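Local coordinates for protein voltage-sensor containing phosphatase (Ciona intestinalis, PDB 3V0D) that probably removes phosphate from phosphoinositide lipids in response to membrane voltage, using a tensin-type phosphatase domain joined to a PTEN-like C2 domain, at residues D269-F274 / Y291-T296; K201-G206 / C263-G268; H95-L100 / A176-Y181; H303-R308 / N326-L331. The protein carries 1 engineered substitution. One frame throughout, in Å; residues are numbered along the deposited sequence. Where two conformers were deposited one is given.

Interaction 1: D269-F274 / Y291-T296; sequences DIKVRF and YFWFNT
K271 lies across the indole of W293 like a bar over a plate: CB of K271 sits 3.7 Å from the centroid of the six-membered ring, only 8° off its normal. Its extended chain starts with CG anti to the backbone N (chi1 -178°), which carries CG over the CE2-NE1 rim and CD past it, 3.7 Å from CZ2, before CE reaches CD1 of Y291. CB of D269 fits against the indole edge. On the sheet face bearing I270, V272, F292 and F294, bumps and hollows alternate. CB of I270 stands 4.1 Å from the F294 centroid, over the ring face, while V272 is wedged between two phenyl rings. Its CB presses on the face of F292, and its CG2 meets the edge of F294 in the ring plane, 3.9 Å from CE2. Beyond, CE2 of F292 lies at the edge of the F274 ring. F292 and F294 both hold CG between backbone N and carbonyl carbon, which brings their rings over the neighbouring strand. Four backbone hydrogen bonds fix this antiparallel fit, I270 pairing with F294 and V272 with F292. At the end of the ladder, ND2 of N295 donates to OD2 of D269 at 2.8 Å, from well above the carboxylate plane. OD2 also binds the Y181 hydroxyl, and OD1 takes the amide of L100. The strand pair is thus two-sided: apolar toward the C2 sandwich interior, mixed aromatic and polar toward the phosphatase domain, where several donors around D269 would probably favour its ionised form.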
loop_
_atom_site.group_PDB
_atom_site.type_symbol
_atom_site.label_atom_id
_atom_site.label_comp_id
_atom_site.label_asym_id
_atom_site.label_seq_id
_atom_site.Cartn_x
_atom_site.Cartn_y
_atom_site.Cartn_z
ATOM N N ASP A 269 10.526 6.879 -1.754
ATOM C CA ASP A 269 9.732 5.647 -1.848
ATOM C C ASP A 269 10.072 4.948 -3.156
ATOM O O ASP A 269 9.963 5.535 -4.239
ATOM C CB ASP A 269 8.267 5.999 -1.720
ATOM C CG ASP A 269 7.964 6.587 -0.365
ATOM O OD1 ASP A 269 7.719 7.800 -0.296
ATOM O OD2 ASP A 269 8.118 5.841 0.625
ATOM N N ILE A 270 10.521 3.707 -3.043
ATOM C CA ILE A 270 10.996 2.927 -4.172
ATOM C C ILE A 270 10.105 1.707 -4.304
ATOM O O ILE A 270 9.809 1.032 -3.305
ATOM C CB ILE A 270 12.472 2.514 -3.949
ATOM C CG1 ILE A 270 13.373 3.749 -3.703
ATOM C CG2 ILE A 270 13.005 1.662 -5.097
ATOM C CD1 ILE A 270 13.401 4.744 -4.835
ATOM N N LYS A 271 9.693 1.419 -5.529
ATOM C CA LYS A 271 8.897 0.242 -5.842
ATOM C C LYS A 271 9.753 -0.690 -6.683
ATOM O O LYS A 271 10.391 -0.254 -7.651
ATOM C CB LYS A 271 7.675 0.686 -6.632
ATOM C CG LYS A 271 6.710 -0.408 -6.994
ATOM C CD LYS A 271 5.599 0.130 -7.920
ATOM C CE LYS A 271 4.550 -0.885 -8.197
ATOM N NZ LYS A 271 3.527 -0.319 -9.066
ATOM N N VAL A 272 9.766 -1.965 -6.329
ATOM C CA VAL A 272 10.582 -2.955 -7.019
ATOM C C VAL A 272 9.640 -4.043 -7.493
ATOM O O VAL A 272 8.907 -4.638 -6.687
ATOM C CB VAL A 272 11.655 -3.533 -6.083
ATOM C CG1 VAL A 272 12.557 -4.474 -6.842
ATOM C CG2 VAL A 272 12.473 -2.400 -5.448
ATOM N N ARG A 273 9.627 -4.290 -8.800
ATOM C CA ARG A 273 8.734 -5.272 -9.420
ATOM C C ARG A 273 9.563 -6.382 -10.030
ATOM O O ARG A 273 10.564 -6.127 -10.713
ATOM C CB ARG A 273 7.898 -4.630 -10.526
ATOM C CG ARG A 273 6.980 -3.522 -10.008
ATOM C CD ARG A 273 6.271 -2.781 -11.171
ATOM N NE ARG A 273 5.316 -3.643 -11.859
ATOM C CZ ARG A 273 5.502 -4.199 -13.049
ATOM N NH1 ARG A 273 6.580 -3.941 -13.775
ATOM N NH2 ARG A 273 4.575 -5.024 -13.506
ATOM N N PHE A 274 9.122 -7.611 -9.832
ATOM C CA PHE A 274 9.769 -8.783 -10.424
ATOM C C PHE A 274 8.827 -9.376 -11.441
ATOM O O PHE A 274 7.676 -9.721 -11.124
ATOM C CB PHE A 274 10.154 -9.819 -9.357
ATOM C CG PHE A 274 11.205 -9.324 -8.438
ATOM C CD1 PHE A 274 10.864 -8.483 -7.372
ATOM C CD2 PHE A 274 12.545 -9.640 -8.638
ATOM C CE1 PHE A 274 11.824 -7.982 -6.516
ATOM C CE2 PHE A 274 13.535 -9.139 -7.757
ATOM C CZ PHE A 274 13.153 -8.289 -6.702
ATOM N N TYR A 291 6.178 -8.054 -5.945
ATOM C CA TYR A 291 6.705 -6.676 -5.928
ATOM C C TYR A 291 6.691 -6.183 -4.499
ATOM O O TYR A 291 6.086 -6.819 -3.617
ATOM C CB TYR A 291 5.901 -5.748 -6.859
ATOM C CG TYR A 291 4.442 -5.522 -6.462
ATOM C CD1 TYR A 291 4.036 -4.295 -5.907
ATOM C CD2 TYR A 291 3.467 -6.525 -6.609
ATOM C CE1 TYR A 291 2.739 -4.067 -5.542
ATOM C CE2 TYR A 291 2.162 -6.309 -6.239
ATOM C CZ TYR A 291 1.797 -5.078 -5.678
ATOM O OH TYR A 291 0.479 -4.923 -5.316
ATOM N N PHE A 292 7.307 -5.026 -4.243
ATOM C CA PHE A 292 7.225 -4.414 -2.922
ATOM C C PHE A 292 7.673 -2.963 -2.997
ATOM O O PHE A 292 8.400 -2.569 -3.909
ATOM C CB PHE A 292 8.052 -5.194 -1.861
ATOM C CG PHE A 292 9.487 -5.352 -2.205
ATOM C CD1 PHE A 292 10.424 -4.358 -1.904
ATOM C CD2 PHE A 292 9.923 -6.545 -2.783
ATOM C CE1 PHE A 292 11.769 -4.553 -2.188
ATOM C CE2 PHE A 292 11.272 -6.748 -3.052
ATOM C CZ PHE A 292 12.181 -5.757 -2.784
ATOM N N TRP A 293 7.306 -2.211 -1.958
ATOM C CA TRP A 293 7.774 -0.848 -1.726
ATOM C C TRP A 293 8.620 -0.762 -0.481
ATOM O O TRP A 293 8.363 -1.445 0.517
ATOM C CB TRP A 293 6.602 0.089 -1.514
ATOM C CG TRP A 293 5.734 0.330 -2.694
ATOM C CD1 TRP A 293 4.736 -0.464 -3.204
ATOM C CD2 TRP A 293 5.702 1.528 -3.463
ATOM N NE1 TRP A 293 4.090 0.172 -4.241
ATOM C CE2 TRP A 293 4.675 1.401 -4.414
ATOM C CE3 TRP A 293 6.448 2.716 -3.424
ATOM C CZ2 TRP A 293 4.356 2.414 -5.307
ATOM C CZ3 TRP A 293 6.131 3.723 -4.310
ATOM C CH2 TRP A 293 5.089 3.563 -5.241
ATOM N N PHE A 294 9.576 0.153 -0.485
ATOM C CA PHE A 294 10.276 0.539 0.725
ATOM C C PHE A 294 10.687 2.003 0.604
ATOM O O PHE A 294 10.709 2.562 -0.487
ATOM C CB PHE A 294 11.500 -0.362 1.000
ATOM C CG PHE A 294 12.613 -0.170 0.016
ATOM C CD1 PHE A 294 13.678 0.672 0.312
ATOM C CD2 PHE A 294 12.581 -0.768 -1.241
ATOM C CE1 PHE A 294 14.685 0.888 -0.601
ATOM C CE2 PHE A 294 13.593 -0.543 -2.177
ATOM C CZ PHE A 294 14.651 0.282 -1.853
ATOM N N ASN A 295 11.043 2.609 1.735
ATOM C CA ASN A 295 11.531 3.981 1.745
ATOM C C ASN A 295 12.999 3.995 2.146
ATOM O O ASN A 295 13.392 3.400 3.160
ATOM C CB ASN A 295 10.690 4.847 2.681
ATOM C CG ASN A 295 11.088 6.321 2.584
ATOM O OD1 ASN A 295 12.145 6.711 3.071
ATOM N ND2 ASN A 295 10.276 7.123 1.928
ATOM N N THR A 296 13.820 4.651 1.324
ATOM C CA THR A 296 15.270 4.626 1.565
ATOM C C THR A 296 15.673 5.158 2.946
ATOM O O THR A 296 16.653 4.722 3.522
ATOM C CB THR A 296 16.036 5.399 0.493
ATOM O OG1 THR A 296 15.642 6.775 0.518
ATOM C CG2 THR A 296 15.830 4.826 -0.895
#

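Interaction 2: K201-G206 / C263-G268; sequences KLKVTG and CPVLAG
A lone antiparallel beta bridge, L202 with L266, ties the connecting loop 263-268 to strand 202-210 in the C2 sandwich. Both of its backbone bonds form: L202 N to L266 O at 2.9 Å, and L266 N to L202 O at 2.7 Å. Further along, the loop bends and a thiol takes over from a carbonyl. With its SG anti to the backbone N (chi1 -171°), C263 receives a weak bond from V204 N, 3.5 Å from SG. One water extends this edge by donating to V204 O and accepting from C263 N. A second water links K203 NZ to C263 O, while the extended lysine lays its CD 3.3 Å from that same oxygen. V265 is straddled by two lysines: its CG1 touches CB of K201 at 3.7 Å, its CG2 touches CE of K203. On the inner side, CG2 of V204 packs 3.8 Å from CD1 of L266. The loop passes from strand 255-260 in the five-stranded sheet to strand 269-276 in the four-stranded one. L266 and C263 accordingly rest on I227 of strand 223-229, with strand 232-238 beside it, while V204 and L202 also meet F333 of strand 328-335.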
loop_
_atom_site.group_PDB
_atom_site.type_symbol
_atom_site.label_atom_id
_atom_site.label_comp_id
_atom_site.label_asym_id
_atom_site.label_seq_id
_atom_site.Cartn_x
_atom_site.Cartn_y
_atom_site.Cartn_z
ATOM N N LYS A 201 20.173 8.656 0.519
ATOM C CA LYS A 201 20.429 8.310 -0.872
ATOM C C LYS A 201 21.146 6.972 -0.924
ATOM O O LYS A 201 22.162 6.781 -0.246
ATOM C CB LYS A 201 21.305 9.399 -1.499
ATOM C CG LYS A 201 20.589 10.726 -1.679
ATOM C CD LYS A 201 21.522 11.786 -2.255
ATOM C CE LYS A 201 20.880 13.154 -2.233
ATOM N NZ LYS A 201 21.868 14.206 -2.558
ATOM N N LEU A 202 20.617 6.043 -1.723
ATOM C CA LEU A 202 21.154 4.689 -1.806
ATOM C C LEU A 202 21.214 4.234 -3.249
ATOM O O LEU A 202 20.493 4.750 -4.101
ATOM C CB LEU A 202 20.221 3.686 -1.079
ATOM C CG LEU A 202 19.934 3.857 0.419
ATOM C CD1 LEU A 202 18.834 2.888 0.845
ATOM C CD2 LEU A 202 21.210 3.678 1.215
ATOM N N LYS A 203 22.053 3.237 -3.524
ATOM C CA LYS A 203 21.951 2.489 -4.774
ATOM C C LYS A 203 21.727 1.031 -4.457
ATOM O O LYS A 203 22.331 0.501 -3.525
ATOM C CB LYS A 203 23.242 2.626 -5.606
ATOM C CG LYS A 203 23.418 3.994 -6.244
ATOM C CD LYS A 203 24.723 4.069 -7.011
ATOM C CE LYS A 203 24.907 5.415 -7.706
ATOM N NZ LYS A 203 26.163 5.481 -8.523
ATOM N N VAL A 204 20.890 0.348 -5.227
ATOM C CA VAL A 204 20.812 -1.111 -5.107
ATOM C C VAL A 204 21.994 -1.721 -5.843
ATOM O O VAL A 204 22.232 -1.391 -7.028
ATOM C CB VAL A 204 19.489 -1.646 -5.723
ATOM C CG1 VAL A 204 19.497 -3.167 -5.789
ATOM C CG2 VAL A 204 18.303 -1.170 -4.927
ATOM N N THR A 205 22.735 -2.582 -5.158
ATOM C CA THR A 205 23.893 -3.249 -5.754
ATOM C C THR A 205 23.731 -4.762 -5.845
ATOM O O THR A 205 24.545 -5.420 -6.512
ATOM C CB THR A 205 25.163 -2.963 -4.966
ATOM O OG1 THR A 205 24.945 -3.388 -3.625
ATOM C CG2 THR A 205 25.515 -1.478 -5.008
ATOM N N GLY A 206 22.696 -5.314 -5.227
ATOM C CA GLY A 206 22.469 -6.737 -5.321
ATOM C C GLY A 206 21.051 -7.120 -4.932
ATOM O O GLY A 206 20.375 -6.387 -4.177
ATOM N N CYS A 263 22.739 1.066 -11.135
ATOM C CA CYS A 263 21.590 1.681 -10.471
ATOM C C CYS A 263 21.848 3.172 -10.261
ATOM O O CYS A 263 22.895 3.548 -9.749
ATOM C CB CYS A 263 21.368 1.022 -9.125
ATOM S SG CYS A 263 19.828 1.517 -8.311
ATOM N N PRO A 264 20.872 4.029 -10.607
ATOM C CA PRO A 264 21.028 5.443 -10.275
ATOM C C PRO A 264 20.819 5.649 -8.779
ATOM O O PRO A 264 20.345 4.757 -8.059
ATOM C CB PRO A 264 19.890 6.106 -11.068
ATOM C CG PRO A 264 18.843 5.061 -11.129
ATOM C CD PRO A 264 19.605 3.768 -11.302
ATOM N N VAL A 265 21.203 6.831 -8.307
ATOM C CA VAL A 265 20.902 7.205 -6.923
ATOM C C VAL A 265 19.384 7.166 -6.677
ATOM O O VAL A 265 18.606 7.722 -7.462
ATOM C CB VAL A 265 21.473 8.592 -6.599
ATOM C CG1 VAL A 265 21.128 8.980 -5.169
ATOM C CG2 VAL A 265 23.003 8.631 -6.800
ATOM N N LEU A 266 19.000 6.479 -5.605
ATOM C CA LEU A 266 17.598 6.307 -5.190
ATOM C C LEU A 266 17.388 7.077 -3.897
ATOM O O LEU A 266 18.221 7.051 -2.997
ATOM C CB LEU A 266 17.318 4.827 -4.903
ATOM C CG LEU A 266 17.615 3.853 -6.043
ATOM C CD1 LEU A 266 17.356 2.452 -5.553
ATOM C CD2 LEU A 266 16.847 4.160 -7.320
ATOM N N ALA A 267 16.244 7.735 -3.805
ATOM C CA ALA A 267 15.861 8.408 -2.571
ATOM C C ALA A 267 14.342 8.374 -2.487
ATOM O O ALA A 267 13.649 8.462 -3.503
ATOM C CB ALA A 267 16.368 9.850 -2.577
ATOM N N GLY A 268 13.835 8.199 -1.282
ATOM C CA GLY A 268 12.396 8.237 -1.065
ATOM C C GLY A 268 11.741 6.877 -1.230
ATOM O O GLY A 268 12.302 5.846 -0.864
HETATM O O HOH W 1 25.530 3.072 -10.297
HETATM O O HOH W 2 24.030 -0.789 -9.050
#

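Interaction 3: H95-L100 / A176-Y181; sequences HNVPTL and ASQIRY
One face of the Y181 ring is covered by V97, whose CG2 lies 3.7 Å from the ring centroid and 6° off the normal, almost exactly above the middle. The valine crosses the tyrosine at about a right angle. Its CG2 stands between the backbone N and the carbonyl carbon (CG1 at chi1 -69°), a rotation that sets one methyl over the ring and the other on the helix. That second methyl, CG1, turns down onto the helix backbone, 3.5 Å from S177 O, and also meets CG of Q178. Toward the CD2-CE2 side, CD2 of L100 approaches CD2 of Y181 at 3.7 Å on an oblique line. P98 O is 3.5 Å from CE2 of Y181, buried here and without a hydrogen-bond partner in the model. The second flat group is the Q178 amide, whose NE2 donates to N96 O at 3.0 Å, nearly straight (170°) and close to the amide plane. NE2 also donates to a water that accepts from H95 N, while OE1 is held by T175 N. This loop, between strand 87-92 and helix 100-115, probably corresponds to the WPD loop of protein tyrosine phosphatases, and the side chain of H95 is about 5 Å from a bound phosphate ion, probably from the crystallisation liquor. Helix 176-191 forms the other wall, and it also reaches the C2 domain, S177 OG bonding to D312. N96 faces the same way, with OD1 on the indole nitrogen of W293.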
loop_
_atom_site.group_PDB
_atom_site.type_symbol
_atom_site.label_atom_id
_atom_site.label_comp_id
_atom_site.label_asym_id
_atom_site.label_seq_id
_atom_site.Cartn_x
_atom_site.Cartn_y
_atom_site.Cartn_z
ATOM N N HIS A 95 -3.687 -1.264 -5.010
ATOM C CA HIS A 95 -2.733 -2.297 -4.560
ATOM C C HIS A 95 -1.340 -1.744 -4.322
ATOM O O HIS A 95 -0.386 -2.517 -4.243
ATOM C CB HIS A 95 -2.683 -3.531 -5.483
ATOM C CG HIS A 95 -4.017 -3.951 -5.942
ATOM N ND1 HIS A 95 -5.019 -4.365 -5.092
ATOM C CD2 HIS A 95 -4.524 -3.994 -7.184
ATOM C CE1 HIS A 95 -6.099 -4.647 -5.806
ATOM N NE2 HIS A 95 -5.817 -4.449 -7.083
ATOM N N ASN A 96 -1.242 -0.425 -4.143
ATOM C CA ASN A 96 0.021 0.227 -3.885
ATOM C C ASN A 96 -0.130 1.205 -2.710
ATOM O O ASN A 96 -1.122 1.158 -1.977
ATOM C CB ASN A 96 0.548 0.877 -5.179
ATOM C CG ASN A 96 1.035 -0.181 -6.158
ATOM O OD1 ASN A 96 2.165 -0.664 -6.046
ATOM N ND2 ASN A 96 0.198 -0.570 -7.104
ATOM N N VAL A 97 0.877 2.048 -2.492
ATOM C CA VAL A 97 0.969 2.887 -1.300
ATOM C C VAL A 97 1.154 4.334 -1.690
ATOM O O VAL A 97 1.681 4.643 -2.760
ATOM C CB VAL A 97 2.137 2.442 -0.356
ATOM C CG1 VAL A 97 1.821 1.093 0.284
ATOM C CG2 VAL A 97 3.473 2.443 -1.075
ATOM N N PRO A 98 0.777 5.254 -0.788
ATOM C CA PRO A 98 1.154 6.659 -0.970
ATOM C C PRO A 98 2.658 6.818 -0.706
ATOM O O PRO A 98 3.258 6.041 0.038
ATOM C CB PRO A 98 0.371 7.355 0.151
ATOM C CG PRO A 98 0.335 6.341 1.256
ATOM C CD PRO A 98 0.136 5.012 0.526
ATOM N N THR A 99 3.231 7.883 -1.250
ATOM C CA THR A 99 4.553 8.267 -0.780
ATOM C C THR A 99 4.446 8.684 0.694
ATOM O O THR A 99 3.375 9.115 1.153
ATOM C CB THR A 99 5.160 9.404 -1.603
ATOM O OG1 THR A 99 4.353 10.578 -1.428
ATOM C CG2 THR A 99 5.316 9.026 -3.065
ATOM N N LEU A 100 5.557 8.608 1.427
ATOM C CA LEU A 100 5.521 9.091 2.810
ATOM C C LEU A 100 5.243 10.572 2.861
ATOM O O LEU A 100 4.494 11.017 3.738
ATOM C CB LEU A 100 6.765 8.701 3.616
ATOM C CG LEU A 100 6.909 7.209 3.938
ATOM C CD1 LEU A 100 8.174 7.000 4.759
ATOM C CD2 LEU A 100 5.700 6.646 4.675
ATOM N N ALA A 176 1.097 -6.345 1.621
ATOM C CA ALA A 176 2.231 -6.266 2.527
ATOM C C ALA A 176 2.850 -4.874 2.587
ATOM O O ALA A 176 3.237 -4.405 3.669
ATOM C CB ALA A 176 3.287 -7.285 2.178
ATOM N N SER A 177 2.971 -4.185 1.447
ATOM C CA SER A 177 3.533 -2.845 1.500
ATOM C C SER A 177 2.597 -1.871 2.200
ATOM O O SER A 177 3.068 -0.955 2.884
ATOM C CB SER A 177 3.861 -2.299 0.107
ATOM O OG SER A 177 4.852 -3.078 -0.539
ATOM N N GLN A 178 1.293 -2.035 2.046
ATOM C CA GLN A 178 0.339 -1.208 2.781
ATOM C C GLN A 178 0.530 -1.376 4.291
ATOM O O GLN A 178 0.602 -0.388 5.044
ATOM C CB GLN A 178 -1.086 -1.509 2.324
ATOM C CG GLN A 178 -1.352 -0.964 0.930
ATOM C CD GLN A 178 -2.628 -1.458 0.291
ATOM O OE1 GLN A 178 -3.276 -2.392 0.769
ATOM N NE2 GLN A 178 -2.996 -0.821 -0.822
ATOM N N ILE A 179 0.672 -2.618 4.753
ATOM C CA ILE A 179 0.986 -2.861 6.159
ATOM C C ILE A 179 2.295 -2.185 6.552
ATOM O O ILE A 179 2.383 -1.521 7.612
ATOM C CB ILE A 179 1.027 -4.386 6.432
ATOM C CG1 ILE A 179 -0.374 -4.967 6.316
ATOM C CG2 ILE A 179 1.643 -4.706 7.797
ATOM C CD1 ILE A 179 -0.397 -6.506 6.280
ATOM N N ARG A 180 3.329 -2.343 5.725
ATOM C CA ARG A 180 4.621 -1.749 6.006
ATOM C C ARG A 180 4.512 -0.226 6.140
ATOM O O ARG A 180 5.171 0.364 6.996
ATOM C CB ARG A 180 5.603 -2.151 4.916
ATOM C CG ARG A 180 6.969 -1.531 5.055
ATOM C CD ARG A 180 8.029 -2.270 4.222
ATOM N NE ARG A 180 7.575 -2.757 2.921
ATOM C CZ ARG A 180 7.204 -4.006 2.625
ATOM N NH1 ARG A 180 6.814 -4.249 1.395
ATOM N NH2 ARG A 180 7.224 -5.012 3.500
ATOM N N TYR A 181 3.724 0.415 5.283
ATOM C CA TYR A 181 3.638 1.869 5.285
ATOM C C TYR A 181 2.902 2.401 6.509
ATOM O O TYR A 181 3.265 3.463 7.026
ATOM C CB TYR A 181 3.080 2.383 3.941
ATOM C CG TYR A 181 4.214 2.607 2.957
ATOM C CD1 TYR A 181 5.075 1.562 2.581
ATOM C CD2 TYR A 181 4.496 3.886 2.479
ATOM C CE1 TYR A 181 6.148 1.768 1.779
ATOM C CE2 TYR A 181 5.623 4.114 1.672
ATOM C CZ TYR A 181 6.446 3.051 1.343
ATOM O OH TYR A 181 7.584 3.244 0.591
HETATM O O HOH W 3 -5.313 -1.534 -2.573
#

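Interaction 4: H303-R308 / N326-L331; sequences HVTLKR and NFTVKL
T305 and K330 cross at a slant on one side of the strand pair, so that the threonine oxygen OG1 lies 3.4 Å from CG of the lysine, against its methylenes rather than its ammonium group. K330 leaves the backbone with CG anti to N (chi1 173°) and runs straight to CD, 4.0 Å from ND1 of H303, before bending at chi3, where its end turns away. That histidine nitrogen and OG1 of T305 make a weak hydrogen bond at 3.3 Å, gathering the imidazole and the hydroxyl around the aliphatic part of K330. On the reverse side, V304 and L331 run alongside each other and point the same way, with CG1 of V304 4.2 Å from CB of L331. These are strands 303-307 and 328-335, antiparallel neighbours in the five-stranded sheet of the C2 sandwich, with 303-307 at its margin. V304 and L331 exchange two backbone bonds, as do L306 and V329, where L306 N reaches V329 O at 2.8 Å. L331 continues inward onto F292 and F294 of the facing sheet, and V329 onto F274. Toward the other end of the pair, T328 sets CB 3.3 Å from L306 O and turns its hydroxyl to T210 on strand 202-210. The ring of F327 meets F290 edge-to-face, while the guanidinium of R308 makes a cation-pi contact with W320 and donates from NH1 to Y323 O.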
loop_
_atom_site.group_PDB
_atom_site.type_symbol
_atom_site.label_atom_id
_atom_site.label_comp_id
_atom_site.label_asym_id
_atom_site.label_seq_id
_atom_site.Cartn_x
_atom_site.Cartn_y
_atom_site.Cartn_z
ATOM N N HIS A 303 21.133 -3.282 3.849
ATOM C CA HIS A 303 20.201 -4.155 3.128
ATOM C C HIS A 303 18.806 -4.067 3.707
ATOM O O HIS A 303 18.608 -3.555 4.825
ATOM C CB HIS A 303 20.670 -5.623 3.186
ATOM C CG HIS A 303 20.653 -6.190 4.563
ATOM N ND1 HIS A 303 19.649 -7.002 5.052
ATOM C CD2 HIS A 303 21.523 -6.018 5.577
ATOM C CE1 HIS A 303 19.919 -7.320 6.307
ATOM N NE2 HIS A 303 21.052 -6.736 6.647
ATOM N N VAL A 304 17.842 -4.583 2.954
ATOM C CA VAL A 304 16.511 -4.863 3.475
ATOM C C VAL A 304 16.149 -6.265 3.020
ATOM O O VAL A 304 16.293 -6.615 1.832
ATOM C CB VAL A 304 15.449 -3.804 3.074
ATOM C CG1 VAL A 304 15.247 -3.723 1.575
ATOM C CG2 VAL A 304 14.141 -4.058 3.816
ATOM N N THR A 305 15.707 -7.071 3.971
ATOM C CA THR A 305 15.264 -8.425 3.700
ATOM C C THR A 305 13.791 -8.519 4.005
ATOM O O THR A 305 13.342 -8.098 5.069
ATOM C CB THR A 305 16.058 -9.442 4.532
ATOM O OG1 THR A 305 17.438 -9.320 4.196
ATOM C CG2 THR A 305 15.605 -10.857 4.254
ATOM N N LEU A 306 13.042 -9.061 3.057
ATOM C CA LEU A 306 11.612 -9.241 3.200
ATOM C C LEU A 306 11.267 -10.724 3.167
ATOM O O LEU A 306 11.671 -11.459 2.252
ATOM C CB LEU A 306 10.860 -8.487 2.102
ATOM C CG LEU A 306 11.140 -6.989 2.090
ATOM C CD1 LEU A 306 10.323 -6.348 0.996
ATOM C CD2 LEU A 306 10.762 -6.363 3.416
ATOM N N LYS A 307 10.537 -11.161 4.188
ATOM C CA LYS A 307 10.037 -12.525 4.177
ATOM C C LYS A 307 8.774 -12.646 3.324
ATOM O O LYS A 307 8.235 -11.655 2.835
ATOM C CB LYS A 307 9.806 -13.030 5.606
ATOM C CG LYS A 307 10.974 -12.818 6.545
ATOM C CD LYS A 307 10.637 -13.391 7.920
ATOM C CE LYS A 307 11.078 -12.512 9.076
ATOM N NZ LYS A 307 10.412 -12.951 10.332
ATOM N N ARG A 308 8.317 -13.876 3.112
ATOM C CA ARG A 308 7.201 -14.130 2.200
ATOM C C ARG A 308 5.999 -13.231 2.501
ATOM O O ARG A 308 5.416 -12.628 1.604
ATOM C CB ARG A 308 6.794 -15.610 2.279
ATOM C CG ARG A 308 5.604 -15.968 1.420
ATOM C CD ARG A 308 5.281 -17.449 1.488
ATOM N NE ARG A 308 4.824 -17.814 2.825
ATOM C CZ ARG A 308 4.581 -19.059 3.221
ATOM N NH1 ARG A 308 4.726 -20.086 2.367
ATOM N NH2 ARG A 308 4.169 -19.278 4.467
ATOM N N ASN A 326 10.264 -20.272 3.374
ATOM C CA ASN A 326 11.586 -19.663 3.411
ATOM C C ASN A 326 11.886 -18.788 2.178
ATOM O O ASN A 326 13.034 -18.377 1.982
ATOM C CB ASN A 326 12.690 -20.700 3.609
ATOM C CG ASN A 326 12.740 -21.749 2.507
ATOM O OD1 ASN A 326 13.833 -22.162 2.099
ATOM N ND2 ASN A 326 11.584 -22.217 2.048
ATOM N N PHE A 327 10.858 -18.491 1.387
ATOM C CA PHE A 327 11.016 -17.543 0.275
ATOM C C PHE A 327 11.230 -16.140 0.829
ATOM O O PHE A 327 10.421 -15.632 1.600
ATOM C CB PHE A 327 9.771 -17.573 -0.590
ATOM C CG PHE A 327 9.855 -16.641 -1.777
ATOM C CD1 PHE A 327 10.516 -17.052 -2.930
ATOM C CD2 PHE A 327 9.264 -15.369 -1.762
ATOM C CE1 PHE A 327 10.606 -16.197 -4.026
ATOM C CE2 PHE A 327 9.341 -14.527 -2.860
ATOM C CZ PHE A 327 10.012 -14.940 -3.992
ATOM N N THR A 328 12.343 -15.536 0.428
ATOM C CA THR A 328 12.699 -14.171 0.859
ATOM C C THR A 328 13.357 -13.435 -0.285
ATOM O O THR A 328 13.948 -14.063 -1.179
ATOM C CB THR A 328 13.662 -14.137 2.109
ATOM O OG1 THR A 328 14.984 -14.527 1.728
ATOM C CG2 THR A 328 13.164 -14.998 3.252
ATOM N N VAL A 329 13.287 -12.110 -0.235
ATOM C CA VAL A 329 14.019 -11.247 -1.164
ATOM C C VAL A 329 14.806 -10.252 -0.327
ATOM O O VAL A 329 14.247 -9.612 0.558
ATOM C CB VAL A 329 13.065 -10.502 -2.122
ATOM C CG1 VAL A 329 13.877 -9.583 -3.060
ATOM C CG2 VAL A 329 12.236 -11.512 -2.954
ATOM N N LYS A 330 16.104 -10.141 -0.615
ATOM C CA LYS A 330 17.009 -9.199 0.048
ATOM C C LYS A 330 17.600 -8.257 -1.005
ATOM O O LYS A 330 18.186 -8.734 -1.984
ATOM C CB LYS A 330 18.121 -9.939 0.781
ATOM C CG LYS A 330 19.172 -9.008 1.346
ATOM C CD LYS A 330 20.235 -9.728 2.125
ATOM C CE LYS A 330 21.186 -10.452 1.226
ATOM N NZ LYS A 330 22.342 -10.916 2.035
ATOM N N LEU A 331 17.477 -6.947 -0.781
ATOM C CA LEU A 331 18.234 -5.972 -1.546
ATOM C C LEU A 331 19.443 -5.542 -0.760
ATOM O O LEU A 331 19.332 -5.247 0.447
ATOM C CB LEU A 331 17.410 -4.722 -1.864
ATOM C CG LEU A 331 16.124 -4.954 -2.647
ATOM C CD1 LEU A 331 15.392 -3.635 -2.843
ATOM C CD2 LEU A 331 16.425 -5.602 -3.987
#

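Overall arrangement
Along the chain, interaction 3 closes first, followed in series by interactions 2, 1 and 4. Interaction 3 belongs to the phosphatase domain and the other three to the C2 domain. Interaction 1 occupies the middle, with centres about 9 Å from interaction 3, 11 Å from interaction 2 and 12 Å from interaction 4. Its strands, at one side of the four-stranded sheet, face the phosphatase loop and helix 176-191 on one side and the five-stranded sheet on the other. Interactions 2 and 4, about 17 Å apart, both reach that second sheet through neighbouring strands 202-210 and 328-335. One strand pair therefore links the C2 core physically to the loop near the bound phosphate.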